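Local coordinates for protein glucanase (PDB 5GXX) that probably hydrolyses internal beta-1,4-glucosidic bonds of cellulose as a family 9 endoglucanase of the clostridial cellulosome, at residues S193-W198 against C244-H249; E200-S205 against S223-L228; F447-A452 against I463-N468; L481-Y486 against K584-F589. The protein carries 1 engineered substitution. All blocks are in the same frame, centred on the assembly; numbering follows the deposited sequence.

Contact 1 of 4, residues S193-W198 against C244-H249; sequences SHSGFW and CWDDCH. With CA (calcium ion), chain C.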
# COMPACT_ATOMS: atom_id res chain seq x y z
N SER A 193 13.62 -37.04 -15.81
CA SER A 193 13.92 -38.41 -16.23
C SER A 193 15.10 -38.91 -15.41
O SER A 193 16.24 -38.48 -15.60
CB SER A 193 14.21 -38.48 -17.75
OG SER A 193 14.49 -39.81 -18.16
N HIS A 194 14.83 -39.78 -14.44
CA HIS A 194 15.87 -40.26 -13.53
C HIS A 194 16.57 -41.51 -14.06
O HIS A 194 17.80 -41.63 -14.01
CB HIS A 194 15.27 -40.59 -12.16
CG HIS A 194 14.60 -39.42 -11.52
ND1 HIS A 194 15.29 -38.32 -11.05
CD2 HIS A 194 13.29 -39.14 -11.33
CE1 HIS A 194 14.44 -37.44 -10.57
NE2 HIS A 194 13.21 -37.90 -10.74
N SER A 195 15.78 -42.45 -14.56
CA SER A 195 16.28 -43.75 -14.95
C SER A 195 16.83 -43.73 -16.38
O SER A 195 17.42 -44.70 -16.83
CB SER A 195 15.17 -44.81 -14.85
OG SER A 195 14.02 -44.38 -15.56
N GLY A 196 16.60 -42.65 -17.11
CA GLY A 196 16.90 -42.63 -18.54
C GLY A 196 15.71 -43.09 -19.35
O GLY A 196 14.59 -43.22 -18.83
N PHE A 197 15.96 -43.37 -20.62
CA PHE A 197 14.89 -43.62 -21.58
C PHE A 197 14.83 -45.06 -22.11
O PHE A 197 13.88 -45.40 -22.81
CB PHE A 197 14.98 -42.60 -22.73
CG PHE A 197 16.23 -42.77 -23.56
CD1 PHE A 197 16.36 -43.88 -24.38
CD2 PHE A 197 17.30 -41.88 -23.46
CE1 PHE A 197 17.50 -44.09 -25.14
CE2 PHE A 197 18.47 -42.10 -24.21
CZ PHE A 197 18.57 -43.21 -25.03
N TRP A 198 15.80 -45.90 -21.77
CA TRP A 198 15.77 -47.28 -22.25
C TRP A 198 14.55 -48.06 -21.73
O TRP A 198 13.98 -48.89 -22.46
CB TRP A 198 17.08 -48.02 -21.95
CG TRP A 198 18.28 -47.42 -22.63
CD1 TRP A 198 19.32 -46.77 -22.02
CD2 TRP A 198 18.56 -47.39 -24.03
NE1 TRP A 198 20.24 -46.36 -22.96
CE2 TRP A 198 19.79 -46.72 -24.21
CE3 TRP A 198 17.88 -47.87 -25.17
CZ2 TRP A 198 20.36 -46.52 -25.47
CZ3 TRP A 198 18.46 -47.68 -26.43
CH2 TRP A 198 19.69 -47.00 -26.56
N CYS A 244 6.76 -47.26 -11.92
CA CYS A 244 6.20 -45.93 -11.73
C CYS A 244 6.36 -45.07 -12.98
O CYS A 244 6.94 -45.51 -13.98
CB CYS A 244 6.92 -45.25 -10.55
SG CYS A 244 8.70 -44.92 -10.85
N TRP A 245 5.88 -43.84 -12.89
CA TRP A 245 5.92 -42.89 -14.02
C TRP A 245 7.30 -42.75 -14.67
O TRP A 245 7.37 -42.45 -15.85
CB TRP A 245 5.40 -41.51 -13.63
CG TRP A 245 6.22 -40.88 -12.53
CD1 TRP A 245 6.02 -41.00 -11.17
CD2 TRP A 245 7.41 -40.11 -12.68
NE1 TRP A 245 7.01 -40.34 -10.48
CE2 TRP A 245 7.87 -39.77 -11.39
CE3 TRP A 245 8.14 -39.65 -13.79
CZ2 TRP A 245 9.02 -39.01 -11.17
CZ3 TRP A 245 9.28 -38.89 -13.57
CH2 TRP A 245 9.71 -38.58 -12.27
N ASP A 246 8.37 -42.90 -13.89
CA ASP A 246 9.72 -42.71 -14.39
C ASP A 246 10.35 -43.96 -15.03
O ASP A 246 11.30 -43.89 -15.83
CB ASP A 246 10.63 -42.25 -13.25
CG ASP A 246 12.03 -41.95 -13.72
OD1 ASP A 246 12.20 -40.94 -14.43
OD2 ASP A 246 12.95 -42.74 -13.42
N ASP A 247 9.82 -45.11 -14.63
CA ASP A 247 10.45 -46.39 -14.91
C ASP A 247 9.48 -47.56 -14.87
O ASP A 247 9.08 -48.06 -13.80
CB ASP A 247 11.61 -46.60 -13.94
CG ASP A 247 12.50 -47.77 -14.33
OD1 ASP A 247 12.16 -48.51 -15.29
OD2 ASP A 247 13.51 -47.95 -13.62
N CYS A 248 9.11 -48.01 -16.06
CA CYS A 248 8.18 -49.11 -16.28
C CYS A 248 8.87 -50.42 -16.66
O CYS A 248 8.20 -51.35 -17.10
CB CYS A 248 7.16 -48.71 -17.35
SG CYS A 248 5.93 -47.52 -16.82
N HIS A 249 10.19 -50.53 -16.50
CA HIS A 249 10.85 -51.79 -16.88
C HIS A 249 10.38 -52.98 -16.06
O HIS A 249 10.33 -54.09 -16.58
CB HIS A 249 12.39 -51.77 -16.98
CG HIS A 249 13.11 -51.89 -15.67
ND1 HIS A 249 13.43 -50.79 -14.91
CD2 HIS A 249 13.67 -52.95 -15.04
CE1 HIS A 249 14.11 -51.17 -13.85
NE2 HIS A 249 14.26 -52.49 -13.89
CA CA C . 12.73 -43.98 -17.68
O HOH W 1 12.89 -41.80 -17.11

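Contact 2 of 4, residues E200-S205 against S223-L228; sequences ELLWAS and SYTPKL. Engineered in segment 223-228: T225 (natural residue Ile). With CA (calcium ion), chain C.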
# COMPACT_ATOMS: atom_id res chain seq x y z
N GLU A 200 11.51 -46.85 -21.07
CA GLU A 200 10.34 -46.46 -21.85
C GLU A 200 10.34 -47.13 -23.23
O GLU A 200 9.29 -47.53 -23.73
CB GLU A 200 10.24 -44.94 -22.05
CG GLU A 200 9.86 -44.12 -20.83
CD GLU A 200 10.99 -43.93 -19.84
OE1 GLU A 200 12.14 -44.30 -20.18
OE2 GLU A 200 10.74 -43.41 -18.73
N LEU A 201 11.51 -47.24 -23.85
CA LEU A 201 11.54 -47.93 -25.14
C LEU A 201 11.17 -49.40 -25.01
O LEU A 201 10.46 -49.92 -25.86
CB LEU A 201 12.89 -47.77 -25.87
CG LEU A 201 13.29 -46.34 -26.23
CD1 LEU A 201 14.70 -46.40 -26.86
CD2 LEU A 201 12.28 -45.72 -27.20
N LEU A 202 11.67 -50.04 -23.96
CA LEU A 202 11.25 -51.40 -23.62
C LEU A 202 9.75 -51.54 -23.44
O LEU A 202 9.12 -52.44 -24.01
CB LEU A 202 11.93 -51.85 -22.32
CG LEU A 202 11.53 -53.23 -21.78
CD1 LEU A 202 11.82 -54.34 -22.78
CD2 LEU A 202 12.26 -53.46 -20.46
N TRP A 203 9.18 -50.68 -22.60
CA TRP A 203 7.76 -50.68 -22.27
C TRP A 203 6.92 -50.45 -23.52
O TRP A 203 5.99 -51.19 -23.79
CB TRP A 203 7.54 -49.58 -21.22
CG TRP A 203 6.18 -49.23 -20.69
CD1 TRP A 203 5.60 -48.00 -20.78
CD2 TRP A 203 5.30 -50.03 -19.89
NE1 TRP A 203 4.40 -47.98 -20.12
CE2 TRP A 203 4.19 -49.21 -19.55
CE3 TRP A 203 5.33 -51.34 -19.41
CZ2 TRP A 203 3.12 -49.67 -18.78
CZ3 TRP A 203 4.26 -51.80 -18.66
CH2 TRP A 203 3.18 -50.97 -18.34
N ALA A 204 7.30 -49.46 -24.32
CA ALA A 204 6.52 -49.16 -25.51
C ALA A 204 6.61 -50.27 -26.56
O ALA A 204 5.58 -50.68 -27.11
CB ALA A 204 6.97 -47.82 -26.09
N SER A 205 7.82 -50.76 -26.84
CA SER A 205 7.99 -51.84 -27.82
C SER A 205 7.26 -53.12 -27.38
O SER A 205 6.69 -53.82 -28.21
CB SER A 205 9.47 -52.11 -28.16
OG SER A 205 10.24 -52.44 -27.01
N SER A 223 16.34 -56.31 -27.24
CA SER A 223 17.58 -55.57 -27.46
C SER A 223 17.83 -54.46 -26.43
O SER A 223 18.96 -54.01 -26.26
CB SER A 223 17.59 -54.98 -28.88
OG SER A 223 16.99 -53.70 -28.94
N TYR A 224 16.78 -54.01 -25.75
CA TYR A 224 16.93 -52.93 -24.79
C TYR A 224 17.35 -53.40 -23.41
O TYR A 224 17.88 -52.60 -22.63
CB TYR A 224 15.64 -52.12 -24.65
CG TYR A 224 15.14 -51.46 -25.92
CD1 TYR A 224 15.95 -50.60 -26.65
CD2 TYR A 224 13.84 -51.68 -26.36
CE1 TYR A 224 15.49 -50.00 -27.82
CE2 TYR A 224 13.37 -51.08 -27.52
CZ TYR A 224 14.20 -50.25 -28.25
OH TYR A 224 13.70 -49.65 -29.40
N THR A 225 17.14 -54.68 -23.10
CA THR A 225 17.38 -55.15 -21.73
C THR A 225 18.81 -54.95 -21.22
O THR A 225 18.98 -54.56 -20.08
CB THR A 225 16.85 -56.58 -21.45
OG1 THR A 225 17.47 -57.52 -22.33
CG2 THR A 225 15.35 -56.64 -21.63
N PRO A 226 19.84 -55.17 -22.06
CA PRO A 226 21.21 -54.91 -21.61
C PRO A 226 21.55 -53.45 -21.35
O PRO A 226 22.56 -53.17 -20.71
CB PRO A 226 22.06 -55.45 -22.77
CG PRO A 226 21.18 -56.46 -23.41
CD PRO A 226 19.84 -55.81 -23.39
N LYS A 227 20.71 -52.53 -21.83
CA LYS A 227 20.86 -51.09 -21.62
C LYS A 227 20.18 -50.57 -20.35
O LYS A 227 20.38 -49.42 -19.93
CB LYS A 227 20.32 -50.33 -22.84
CG LYS A 227 20.91 -50.81 -24.18
CD LYS A 227 22.41 -50.57 -24.27
CE LYS A 227 22.77 -49.08 -24.27
NZ LYS A 227 24.24 -48.88 -24.45
N LEU A 228 19.39 -51.43 -19.72
CA LEU A 228 18.71 -51.02 -18.49
C LEU A 228 19.74 -50.85 -17.38
O LEU A 228 20.80 -51.49 -17.41
CB LEU A 228 17.67 -52.05 -18.07
CG LEU A 228 16.51 -52.28 -19.04
CD1 LEU A 228 15.72 -53.51 -18.62
CD2 LEU A 228 15.62 -51.07 -19.17
CA CA C . 12.73 -43.98 -17.68
O HOH W 1 12.89 -41.80 -17.11

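Contact 3 of 4, residues F447-A452 against I463-N468; sequences FFVEAA and IKALLN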
# COMPACT_ATOMS: atom_id res chain seq x y z
N PHE A 447 -22.08 -15.74 -5.19
CA PHE A 447 -22.10 -14.32 -5.51
C PHE A 447 -23.02 -13.61 -4.54
O PHE A 447 -24.19 -13.97 -4.40
CB PHE A 447 -22.61 -14.12 -6.94
CG PHE A 447 -21.69 -14.68 -8.00
CD1 PHE A 447 -21.76 -16.02 -8.37
CD2 PHE A 447 -20.70 -13.87 -8.57
CE1 PHE A 447 -20.91 -16.52 -9.34
CE2 PHE A 447 -19.83 -14.36 -9.52
CZ PHE A 447 -19.93 -15.70 -9.91
N PHE A 448 -22.49 -12.56 -3.90
CA PHE A 448 -23.26 -11.87 -2.88
C PHE A 448 -22.57 -10.56 -2.51
O PHE A 448 -21.36 -10.42 -2.72
CB PHE A 448 -23.42 -12.76 -1.63
CG PHE A 448 -22.12 -13.23 -1.06
CD1 PHE A 448 -21.48 -12.49 -0.07
CD2 PHE A 448 -21.56 -14.43 -1.47
CE1 PHE A 448 -20.27 -12.92 0.47
CE2 PHE A 448 -20.37 -14.87 -0.93
CZ PHE A 448 -19.73 -14.12 0.05
N VAL A 449 -23.32 -9.64 -1.94
CA VAL A 449 -22.74 -8.43 -1.35
C VAL A 449 -22.51 -8.57 0.15
O VAL A 449 -23.37 -9.08 0.88
CB VAL A 449 -23.66 -7.23 -1.59
CG1 VAL A 449 -23.14 -6.00 -0.85
CG2 VAL A 449 -23.78 -6.97 -3.08
N GLU A 450 -21.35 -8.09 0.60
CA GLU A 450 -21.11 -7.80 2.00
C GLU A 450 -21.18 -6.28 2.12
O GLU A 450 -20.57 -5.57 1.32
CB GLU A 450 -19.72 -8.26 2.43
CG GLU A 450 -19.46 -9.75 2.26
CD GLU A 450 -18.01 -10.12 2.51
OE1 GLU A 450 -17.13 -9.68 1.74
OE2 GLU A 450 -17.77 -10.86 3.49
N ALA A 451 -21.92 -5.78 3.11
CA ALA A 451 -22.09 -4.33 3.27
C ALA A 451 -22.00 -3.89 4.72
O ALA A 451 -22.15 -4.70 5.63
CB ALA A 451 -23.42 -3.89 2.66
N ALA A 452 -21.70 -2.61 4.92
CA ALA A 452 -21.63 -1.99 6.23
C ALA A 452 -22.05 -0.54 6.07
O ALA A 452 -21.90 0.07 5.00
CB ALA A 452 -20.23 -2.09 6.82
N ILE A 463 -22.59 3.83 2.34
CA ILE A 463 -22.45 2.37 2.38
C ILE A 463 -21.07 1.97 1.86
O ILE A 463 -20.61 2.49 0.85
CB ILE A 463 -23.53 1.71 1.49
CG1 ILE A 463 -24.96 2.03 1.95
CG2 ILE A 463 -23.35 0.19 1.43
CD1 ILE A 463 -25.26 1.66 3.38
N LYS A 464 -20.42 1.04 2.56
CA LYS A 464 -19.29 0.31 2.01
C LYS A 464 -19.84 -1.04 1.53
O LYS A 464 -20.44 -1.79 2.32
CB LYS A 464 -18.17 0.14 3.04
CG LYS A 464 -17.04 -0.75 2.58
CD LYS A 464 -16.06 -0.96 3.72
CE LYS A 464 -14.97 -1.96 3.39
NZ LYS A 464 -13.94 -1.99 4.46
N ALA A 465 -19.64 -1.34 0.25
CA ALA A 465 -20.17 -2.58 -0.31
C ALA A 465 -19.12 -3.36 -1.10
O ALA A 465 -18.41 -2.81 -1.93
CB ALA A 465 -21.37 -2.26 -1.19
N LEU A 466 -19.05 -4.66 -0.82
CA LEU A 466 -18.11 -5.55 -1.49
C LEU A 466 -18.91 -6.59 -2.27
O LEU A 466 -19.59 -7.42 -1.67
CB LEU A 466 -17.25 -6.28 -0.45
CG LEU A 466 -15.92 -5.59 -0.14
CD1 LEU A 466 -16.10 -4.24 0.55
CD2 LEU A 466 -15.09 -6.55 0.73
N LEU A 467 -18.85 -6.50 -3.60
CA LEU A 467 -19.51 -7.51 -4.44
C LEU A 467 -18.54 -8.68 -4.61
O LEU A 467 -17.45 -8.53 -5.17
CB LEU A 467 -19.91 -6.93 -5.79
CG LEU A 467 -20.56 -7.95 -6.74
CD1 LEU A 467 -21.83 -8.58 -6.17
CD2 LEU A 467 -20.85 -7.33 -8.10
N ASN A 468 -18.95 -9.84 -4.10
CA ASN A 468 -18.12 -11.04 -3.99
C ASN A 468 -18.35 -12.05 -5.12
O ASN A 468 -19.49 -12.34 -5.47
CB ASN A 468 -18.41 -11.77 -2.67
CG ASN A 468 -17.73 -11.14 -1.47
OD1 ASN A 468 -16.82 -11.72 -0.88
ND2 ASN A 468 -18.20 -9.96 -1.06

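Contact 4 of 4, residues L481-Y486 against K584-F589; sequences LSYNYY and KYMPVF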
# COMPACT_ATOMS: atom_id res chain seq x y z
N LEU A 481 -22.39 -8.35 -13.99
CA LEU A 481 -22.75 -8.36 -12.57
C LEU A 481 -23.30 -7.00 -12.17
O LEU A 481 -22.75 -5.97 -12.57
CB LEU A 481 -21.54 -8.67 -11.70
CG LEU A 481 -21.18 -10.15 -11.57
CD1 LEU A 481 -19.92 -10.23 -10.71
CD2 LEU A 481 -22.31 -10.98 -10.98
N SER A 482 -24.34 -7.01 -11.34
CA SER A 482 -24.84 -5.78 -10.72
C SER A 482 -25.50 -6.10 -9.38
O SER A 482 -25.82 -7.25 -9.08
CB SER A 482 -25.82 -5.01 -11.61
OG SER A 482 -27.03 -5.72 -11.81
N TYR A 483 -25.68 -5.07 -8.57
CA TYR A 483 -26.50 -5.22 -7.39
C TYR A 483 -27.30 -3.95 -7.16
O TYR A 483 -26.95 -2.87 -7.65
CB TYR A 483 -25.66 -5.60 -6.16
CG TYR A 483 -24.62 -4.58 -5.73
CD1 TYR A 483 -24.98 -3.50 -4.93
CD2 TYR A 483 -23.28 -4.72 -6.10
CE1 TYR A 483 -24.03 -2.59 -4.50
CE2 TYR A 483 -22.32 -3.82 -5.66
CZ TYR A 483 -22.71 -2.75 -4.87
OH TYR A 483 -21.78 -1.83 -4.44
N ASN A 484 -28.39 -4.08 -6.40
CA ASN A 484 -29.28 -2.95 -6.15
C ASN A 484 -29.34 -2.56 -4.68
O ASN A 484 -29.28 -3.42 -3.79
CB ASN A 484 -30.69 -3.30 -6.64
CG ASN A 484 -30.78 -3.52 -8.14
OD1 ASN A 484 -29.88 -3.17 -8.90
ND2 ASN A 484 -31.91 -4.08 -8.58
N TYR A 485 -29.43 -1.25 -4.44
CA TYR A 485 -29.64 -0.71 -3.10
C TYR A 485 -31.00 0.00 -3.08
O TYR A 485 -31.18 1.02 -3.75
CB TYR A 485 -28.53 0.29 -2.70
CG TYR A 485 -28.66 0.76 -1.27
CD1 TYR A 485 -29.43 1.89 -0.96
CD2 TYR A 485 -28.03 0.08 -0.23
CE1 TYR A 485 -29.58 2.30 0.37
CE2 TYR A 485 -28.17 0.49 1.09
CZ TYR A 485 -28.94 1.60 1.38
OH TYR A 485 -29.04 1.96 2.71
N TYR A 486 -31.94 -0.55 -2.32
CA TYR A 486 -33.32 -0.07 -2.28
C TYR A 486 -33.62 0.81 -1.08
O TYR A 486 -33.22 0.50 0.05
CB TYR A 486 -34.30 -1.25 -2.24
CG TYR A 486 -34.23 -2.20 -3.40
CD1 TYR A 486 -34.96 -1.96 -4.57
CD2 TYR A 486 -33.48 -3.36 -3.32
CE1 TYR A 486 -34.92 -2.84 -5.64
CE2 TYR A 486 -33.44 -4.25 -4.39
CZ TYR A 486 -34.16 -3.98 -5.54
OH TYR A 486 -34.10 -4.87 -6.59
N LYS A 584 -28.61 -10.18 2.32
CA LYS A 584 -29.50 -10.66 1.27
C LYS A 584 -30.36 -9.54 0.70
O LYS A 584 -31.02 -9.74 -0.32
CB LYS A 584 -30.36 -11.81 1.80
CG LYS A 584 -31.43 -11.37 2.78
CD LYS A 584 -31.97 -12.58 3.52
CE LYS A 584 -33.38 -12.34 4.00
NZ LYS A 584 -34.04 -13.65 4.20
N TYR A 585 -30.31 -8.36 1.32
CA TYR A 585 -31.15 -7.23 0.91
C TYR A 585 -30.55 -6.27 -0.13
O TYR A 585 -31.18 -5.27 -0.49
CB TYR A 585 -31.65 -6.48 2.14
CG TYR A 585 -32.29 -7.36 3.18
CD1 TYR A 585 -33.57 -7.89 2.97
CD2 TYR A 585 -31.65 -7.65 4.38
CE1 TYR A 585 -34.18 -8.70 3.92
CE2 TYR A 585 -32.26 -8.45 5.34
CZ TYR A 585 -33.51 -8.97 5.10
OH TYR A 585 -34.11 -9.76 6.06
N MET A 586 -29.34 -6.58 -0.58
CA MET A 586 -28.74 -5.93 -1.75
C MET A 586 -28.53 -7.00 -2.81
O MET A 586 -27.43 -7.52 -3.00
CB MET A 586 -27.44 -5.19 -1.39
CG MET A 586 -27.64 -4.06 -0.35
SD MET A 586 -26.13 -3.23 0.22
CE MET A 586 -25.44 -2.70 -1.35
N PRO A 587 -29.62 -7.36 -3.51
CA PRO A 587 -29.57 -8.52 -4.40
C PRO A 587 -28.60 -8.34 -5.56
O PRO A 587 -28.40 -7.24 -6.06
CB PRO A 587 -31.02 -8.65 -4.88
CG PRO A 587 -31.56 -7.25 -4.80
CD PRO A 587 -30.94 -6.71 -3.54
N VAL A 588 -28.01 -9.46 -5.97
CA VAL A 588 -27.05 -9.51 -7.06
C VAL A 588 -27.73 -10.11 -8.28
O VAL A 588 -28.53 -11.05 -8.15
CB VAL A 588 -25.85 -10.39 -6.66
CG1 VAL A 588 -24.86 -10.50 -7.82
CG2 VAL A 588 -25.17 -9.84 -5.39
N PHE A 589 -27.39 -9.56 -9.44
CA PHE A 589 -27.93 -9.94 -10.76
C PHE A 589 -26.82 -10.27 -11.76
O PHE A 589 -25.76 -9.65 -11.78
CB PHE A 589 -28.82 -8.81 -11.32
CG PHE A 589 -29.97 -8.43 -10.43
CD1 PHE A 589 -29.80 -7.58 -9.35
CD2 PHE A 589 -31.25 -8.92 -10.71
CE1 PHE A 589 -30.87 -7.26 -8.53
CE2 PHE A 589 -32.32 -8.58 -9.91
CZ PHE A 589 -32.14 -7.75 -8.82

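Contact 1 of 4, residues S193-W198 against C244-H249
D246 closes on the backbone of H194 and S195 at a calcium site built from two loops and the start of helix 198-212 in the family 9 catalytic module. The tight part lies around the ion. S195 OG binds the calcium at 2.5 Å, and the carbonyl oxygens of G196 and D246 bind it at 2.3 Å each; D199 and E200 complete the shell with a water. The D246 carboxylate does not touch the metal but works as a second shell. With CG anti to the backbone N (chi1 -176°), it reaches across to the 193-198 loop. Its OD1 takes a nearly straight bond from H194 N (2.9 Å) on the syn side, while OD2 receives S195 OG from above the carboxylate plane, which probably turns the serine's lone pairs toward the ion. S195 N adds only a weak bond to OD2.

The looser side is at exposed H194. Its imidazole meets W245 rim to rim, the planes at 67° and H194 CD2 lying 3.7 Å from W245 CH2. Back at the ion, the calcium-bound water donates to S193 OG, itself hydrogen-bonded to D181, at 2.8 Å and to D246 OD1 at 2.9 Å.

Contact 2 of 4, residues E200-S205 against S223-L228
Two consecutive helices of the (alpha/alpha)6-barrel catalytic module of family 9 meet here, the N-terminal part of helix 198-212 packing on the end of helix 215-224, beside a calcium site. Y224 of the second helix lies against the first. L201 CB sits over one face of its ring, 3.8 Å from the centroid and 15° off the normal, a CH-pi contact, and L201 CD1 reaches the same ring, 3.8 Å from Y224 CE1. S205 OG approaches the ring at its edge, near the plane, 3.5 Å from Y224 CE2. That hydroxyl is placed by its first torsion (chi1 58°), between the backbone N and the carbonyl carbon, from where it donates to L201 O at 2.8 Å. The same oxygen also accepts S205 N, and the two donors arrive from opposite faces of the carbonyl plane. Farther along, L202 CD2 meets L228 CD1 at 3.9 Å, the two leucines crossing at about a right angle, while L202 CD1 lies near CG2 of T225, an engineered residue. On the calcium side, E200 chelates the ion through both carboxylate oxygens, OE2 at 2.3 Å being the shorter bond.

Apolar and CH-pi contacts thus hold the two segments together, and each hydroxyl makes its bond outside their pairing: S205 OG to L201 O within its own helix, Y224 OH to D176 of helix 162-178.

Contact 3 of 4, residues F447-A452 against I463-N468
I463 begins the segment, its CA close to A452 O. K464 pairs with A452: K464 N bonds A452 O at 3.0 Å and A452 N returns the bond to K464 O; the lysine side chain leads away toward E551, a long, weak ion pair. A465 faces A451 in a non-hydrogen-bonded pair, its CB 4.2 Å from V449 CG1. L466 then forms the hydrogen-bonded pair with E450, L466 N to E450 O at 2.8 Å and E450 N to L466 O at 2.9 Å. These are the arms of an antiparallel beta hairpin, strands 447-456 and 460-469, in the cellulose-binding domain; V449, A451, A465 and L467 share the face toward Y483 and its neighbours. There L467 CD1 meets V449 CG2 at 4.0 Å. N468, on the opposite face, bonds F448 O through its N at 2.8 Å, with a weak return from F448 N. N468 CB lies over the centre of the F448 ring, its amide stacked at 11° to that ring. N468 ND2 divides its two hydrogens between E450 OE1, met from above the carboxylate plane, and L466 O. R470 adds a salt bridge to E450 OE2 and a hydrogen bond to N468 OD1.

Contact 4 of 4, residues L481-Y486 against K584-F589
S482 and F589 form an antiparallel hydrogen-bonded pair that joins strands 481-488 and 588-590, neighbours in one sheet of the beta sandwich of the cellulose-binding module. The backbone bonds are F589 N to S482 O at 2.8 Å, S482 N to F589 O at 3.0 Å, and, one step on, N484 N to P587 O at 3.2 Å, this last in the carbonyl plane. Beyond it regular pairing stops, and N484 O is buried without a hydrogen-bond partner; M586 CA lies 3.3 Å from it, a CA-H...O contact.

Apolar and sulfur contacts take over where pairing ends. M586 is bent at chi3 (56°), which brings its CE to 3.5 Å from Y483 CE1, while its sulfur stands at the edge of the Y485 ring, in plane, a Met-aromatic contact. P587 CG lies at the edge of the Y486 ring. Nearer the strand start, L481 CD2 touches V588 CG1.

Polar groups gather around F589, whose ring also makes a cation-pi contact with K531; the same lysine hydrogen-bonds S482 OG and N484 OD1. The N484 side chain meets F589 at about a right angle, the amide and ring planes 32° apart. N484 ND2 lies 3.3 Å from F589 CE1 and donates, 179° at the hydrogen, to Y486 OH at 3.1 Å.

From the N terminus, contact 1 opens first, at 193-198, and closes only at 244-249. Within that span contact 2 opens and closes, joining helix 198-212 to the end of helix 215-224, so contact 2 is enclosed by contact 1; both bind the same calcium ion, and their centres lie 10 Å apart in the catalytic module. Contacts 3 and 4 follow in series on the far side of the chain's centre, contact 1 and contact 3 centres being about 53 Å apart. Contact 3 closes a short hairpin; contact 4 closes a loop of nearly a hundred residues that holds several strands. Their strands belong to two sheets packed face to face, A465 CB touching Y483 OH.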